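Local coordinates for protein potential RNA-dependent RNA polymerase (Human picobirnavirus, PDB 5I62) that copies RNA from an RNA template using ribonucleoside triphosphates, probably in both transcription and replication of the viral genome, at residues 327-339 against 350-363. Numbering follows the deposited sequence.
Sequences TNADETLVHRVLQ and LNPNSQCLGDDGVL
Leu350 lays CD2 over one face of the Arg336 guanidinium and against CB of Gln339. Its segment leads into a beta hairpin, strands 355-357 and 360-363, packed on segment 327-339 of helix 327-345. Sequence and fold mark this as the palm of a viral RNA polymerase: the helix of motif B against the Gly-Asp-Asp hairpin of motif C. In relatives the Gly-Asp-Asp aspartates bind catalytic metal ions.

Past Leu350, a type I turn from Asn351 to Ser354 offers two carbonyls to Arg336. Arg336 NH2 reaches Pro352 O at 2.9 Å, in the guanidinium plane. Arg336 NH1 meets Ser354 O from above the carbonyl plane and also bonds Gln339 OE1, while Arg336 NE forms a salt bridge with Glu117. Gln339 NE2 donates to Gln355 O (3.1 Å), which also accepts from Val362 N.

Cys356 sets CB over the centre of the His335 ring, a CH-pi contact 3.5 Å from the centroid. Phe262 meets this ring edge-to-face. Leu357 CD1 lies against the Asn328 amide, the side chains crossing at about a right angle; Asn328 OD1 is hydrogen-bonded to Trp234 NE1.

At Gly358, in the type II' turn, both backbone polar groups are held. Its N-H points almost straight (176°) at Thr332 OG1, which donates to Asn328 O. With CG anti to the backbone N (chi1 -164°), His335 brings ND1 to 2.7 Å from Gly358 O, in the ring plane. Last, Leu363 CB lies near Gln339 NE2.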
# COMPACT_ATOMS: atom_id res chain seq x y z
N THR A 327 7.78 3.04 -4.81
CA THR A 327 6.61 2.32 -5.31
C THR A 327 5.40 3.23 -5.35
O THR A 327 4.73 3.35 -6.38
CB THR A 327 6.29 1.11 -4.43
OG1 THR A 327 7.36 0.15 -4.48
CG2 THR A 327 4.99 0.44 -4.92
N ASN A 328 5.11 3.88 -4.23
CA ASN A 328 3.92 4.71 -4.17
C ASN A 328 4.13 6.03 -4.91
O ASN A 328 3.22 6.52 -5.58
CB ASN A 328 3.53 4.93 -2.72
CG ASN A 328 2.15 5.50 -2.59
OD1 ASN A 328 1.97 6.71 -2.52
ND2 ASN A 328 1.14 4.62 -2.59
N ALA A 329 5.33 6.60 -4.82
CA ALA A 329 5.57 7.93 -5.39
C ALA A 329 5.43 7.90 -6.91
O ALA A 329 4.68 8.70 -7.49
CB ALA A 329 6.94 8.45 -4.98
N ASP A 330 6.18 7.01 -7.58
CA ASP A 330 6.15 6.95 -9.04
C ASP A 330 4.73 6.74 -9.54
O ASP A 330 4.28 7.38 -10.50
CB ASP A 330 7.04 5.82 -9.57
CG ASP A 330 8.53 6.14 -9.53
OD1 ASP A 330 8.93 7.14 -8.90
OD2 ASP A 330 9.31 5.38 -10.15
N GLU A 331 4.02 5.80 -8.91
CA GLU A 331 2.68 5.44 -9.35
C GLU A 331 1.70 6.58 -9.13
O GLU A 331 0.87 6.86 -9.99
CB GLU A 331 2.22 4.19 -8.60
CG GLU A 331 2.97 2.96 -9.03
CD GLU A 331 2.38 1.70 -8.44
OE1 GLU A 331 1.56 1.80 -7.50
OE2 GLU A 331 2.76 0.61 -8.92
N THR A 332 1.78 7.24 -7.97
CA THR A 332 0.85 8.32 -7.65
C THR A 332 1.03 9.51 -8.59
O THR A 332 0.05 10.12 -9.06
CB THR A 332 1.03 8.75 -6.20
OG1 THR A 332 0.75 7.63 -5.35
CG2 THR A 332 0.10 9.90 -5.83
N LEU A 333 2.28 9.86 -8.87
CA LEU A 333 2.57 10.95 -9.81
C LEU A 333 2.00 10.64 -11.19
O LEU A 333 1.36 11.50 -11.81
CB LEU A 333 4.08 11.16 -9.89
CG LEU A 333 4.82 11.77 -8.70
CD1 LEU A 333 6.31 11.76 -9.02
CD2 LEU A 333 4.33 13.18 -8.44
N VAL A 334 2.22 9.42 -11.68
CA VAL A 334 1.74 9.06 -13.01
C VAL A 334 0.23 8.92 -13.02
O VAL A 334 -0.44 9.29 -14.00
CB VAL A 334 2.45 7.79 -13.52
CG1 VAL A 334 1.80 7.30 -14.84
CG2 VAL A 334 3.93 8.05 -13.72
N HIS A 335 -0.35 8.37 -11.95
CA HIS A 335 -1.80 8.28 -11.85
C HIS A 335 -2.45 9.66 -11.97
O HIS A 335 -3.50 9.81 -12.62
CB HIS A 335 -2.16 7.60 -10.52
CG HIS A 335 -3.57 7.10 -10.43
ND1 HIS A 335 -3.94 6.11 -9.54
CD2 HIS A 335 -4.70 7.48 -11.07
CE1 HIS A 335 -5.23 5.88 -9.66
NE2 HIS A 335 -5.72 6.70 -10.58
N ARG A 336 -1.83 10.68 -11.38
CA ARG A 336 -2.38 12.02 -11.48
C ARG A 336 -2.36 12.51 -12.93
O ARG A 336 -3.32 13.13 -13.39
CB ARG A 336 -1.63 12.99 -10.56
CG ARG A 336 -2.21 14.42 -10.56
CD ARG A 336 -3.68 14.45 -10.14
NE ARG A 336 -4.06 15.75 -9.58
CZ ARG A 336 -5.17 15.97 -8.87
NH1 ARG A 336 -6.02 14.98 -8.65
NH2 ARG A 336 -5.41 17.17 -8.37
N VAL A 337 -1.29 12.20 -13.68
CA VAL A 337 -1.27 12.49 -15.12
C VAL A 337 -2.42 11.81 -15.84
O VAL A 337 -3.07 12.40 -16.71
CB VAL A 337 0.09 12.09 -15.73
CG1 VAL A 337 0.09 12.34 -17.24
CG2 VAL A 337 1.22 12.87 -15.05
N LEU A 338 -2.67 10.53 -15.52
CA LEU A 338 -3.78 9.80 -16.12
C LEU A 338 -5.11 10.53 -15.92
O LEU A 338 -5.94 10.61 -16.83
CB LEU A 338 -3.85 8.38 -15.54
CG LEU A 338 -2.80 7.35 -15.94
CD1 LEU A 338 -3.00 6.07 -15.12
CD2 LEU A 338 -2.89 7.05 -17.44
N GLN A 339 -5.33 11.05 -14.71
CA GLN A 339 -6.57 11.75 -14.41
C GLN A 339 -6.68 13.02 -15.24
O GLN A 339 -7.73 13.31 -15.82
CB GLN A 339 -6.66 12.06 -12.91
CG GLN A 339 -6.70 10.80 -12.01
CD GLN A 339 -7.00 11.12 -10.55
OE1 GLN A 339 -6.59 12.16 -10.05
NE2 GLN A 339 -7.77 10.26 -9.90
N LEU A 350 -9.64 18.59 -15.27
CA LEU A 350 -9.82 17.74 -14.11
C LEU A 350 -10.24 18.59 -12.92
O LEU A 350 -9.65 19.64 -12.65
CB LEU A 350 -8.52 16.99 -13.78
CG LEU A 350 -8.60 16.05 -12.57
CD1 LEU A 350 -9.57 14.89 -12.90
CD2 LEU A 350 -7.19 15.55 -12.16
N ASN A 351 -11.28 18.17 -12.20
CA ASN A 351 -11.57 18.81 -10.92
C ASN A 351 -10.39 18.53 -10.00
O ASN A 351 -10.11 17.36 -9.72
CB ASN A 351 -12.86 18.26 -10.35
CG ASN A 351 -13.29 18.97 -9.07
OD1 ASN A 351 -12.49 19.22 -8.16
ND2 ASN A 351 -14.58 19.31 -9.00
N PRO A 352 -9.67 19.55 -9.53
CA PRO A 352 -8.42 19.30 -8.78
C PRO A 352 -8.64 18.66 -7.42
O PRO A 352 -7.67 18.19 -6.81
CB PRO A 352 -7.80 20.70 -8.65
CG PRO A 352 -9.01 21.63 -8.67
CD PRO A 352 -9.96 20.99 -9.66
N ASN A 353 -9.88 18.62 -6.93
CA ASN A 353 -10.18 17.89 -5.71
C ASN A 353 -10.32 16.38 -5.93
O ASN A 353 -10.55 15.65 -4.95
CB ASN A 353 -11.43 18.46 -5.06
CG ASN A 353 -11.29 19.94 -4.75
OD1 ASN A 353 -10.45 20.32 -3.94
ND2 ASN A 353 -12.09 20.77 -5.40
N SER A 354 -10.22 15.91 -7.18
CA SER A 354 -10.00 14.50 -7.43
C SER A 354 -8.73 14.05 -6.70
O SER A 354 -7.84 14.86 -6.41
CB SER A 354 -9.88 14.22 -8.93
OG SER A 354 -11.02 14.71 -9.63
N GLN A 355 -8.64 12.75 -6.41
CA GLN A 355 -7.53 12.23 -5.62
C GLN A 355 -7.06 10.90 -6.19
O GLN A 355 -7.83 10.16 -6.81
CB GLN A 355 -7.93 11.98 -4.15
CG GLN A 355 -8.36 13.19 -3.39
CD GLN A 355 -8.65 12.85 -1.94
OE1 GLN A 355 -9.79 12.94 -1.48
NE2 GLN A 355 -7.62 12.44 -1.22
N CYS A 356 -5.78 10.59 -5.95
CA CYS A 356 -5.28 9.26 -6.26
C CYS A 356 -4.13 8.90 -5.32
O CYS A 356 -3.44 9.77 -4.79
CB CYS A 356 -4.82 9.13 -7.72
SG CYS A 356 -3.66 10.39 -8.27
N LEU A 357 -3.94 7.60 -5.15
CA LEU A 357 -2.87 7.08 -4.32
C LEU A 357 -2.54 5.70 -4.84
O LEU A 357 -3.41 4.82 -4.80
CB LEU A 357 -3.27 7.02 -2.85
CG LEU A 357 -2.21 6.34 -1.97
CD1 LEU A 357 -1.05 7.28 -1.73
CD2 LEU A 357 -2.81 5.86 -0.66
N GLY A 358 -1.34 5.52 -5.37
CA GLY A 358 -0.99 4.24 -5.96
C GLY A 358 -2.00 3.87 -7.03
O GLY A 358 -2.25 4.66 -7.95
N ASP A 359 -2.61 2.70 -6.89
CA ASP A 359 -3.58 2.23 -7.87
C ASP A 359 -5.02 2.64 -7.54
O ASP A 359 -5.94 2.16 -8.21
CB ASP A 359 -3.49 0.70 -8.01
CG ASP A 359 -4.02 -0.07 -6.79
OD1 ASP A 359 -4.22 0.53 -5.72
OD2 ASP A 359 -4.23 -1.30 -6.92
N ASP A 360 -5.22 3.50 -6.55
CA ASP A 360 -6.55 3.89 -6.10
C ASP A 360 -6.85 5.32 -6.52
O ASP A 360 -6.01 6.19 -6.33
CB ASP A 360 -6.68 3.77 -4.58
CG ASP A 360 -7.98 3.16 -4.16
OD1 ASP A 360 -9.05 3.80 -4.33
OD2 ASP A 360 -7.93 2.01 -3.69
N GLY A 361 -8.04 5.56 -7.05
CA GLY A 361 -8.39 6.89 -7.52
C GLY A 361 -9.86 7.20 -7.38
O GLY A 361 -10.72 6.31 -7.39
N VAL A 362 -10.16 8.49 -7.26
CA VAL A 362 -11.53 8.98 -7.28
C VAL A 362 -11.50 10.34 -7.96
O VAL A 362 -10.63 11.16 -7.65
CB VAL A 362 -12.14 9.02 -5.86
CG1 VAL A 362 -11.34 9.92 -4.93
CG2 VAL A 362 -13.57 9.45 -5.91
N LEU A 363 -12.37 10.55 -8.94
CA LEU A 363 -12.22 11.74 -9.76
C LEU A 363 -13.55 12.17 -10.37
O LEU A 363 -14.50 11.40 -10.48
CB LEU A 363 -11.18 11.53 -10.87
CG LEU A 363 -11.61 10.73 -12.11
CD1 LEU A 363 -10.66 11.01 -13.28
CD2 LEU A 363 -11.60 9.23 -11.82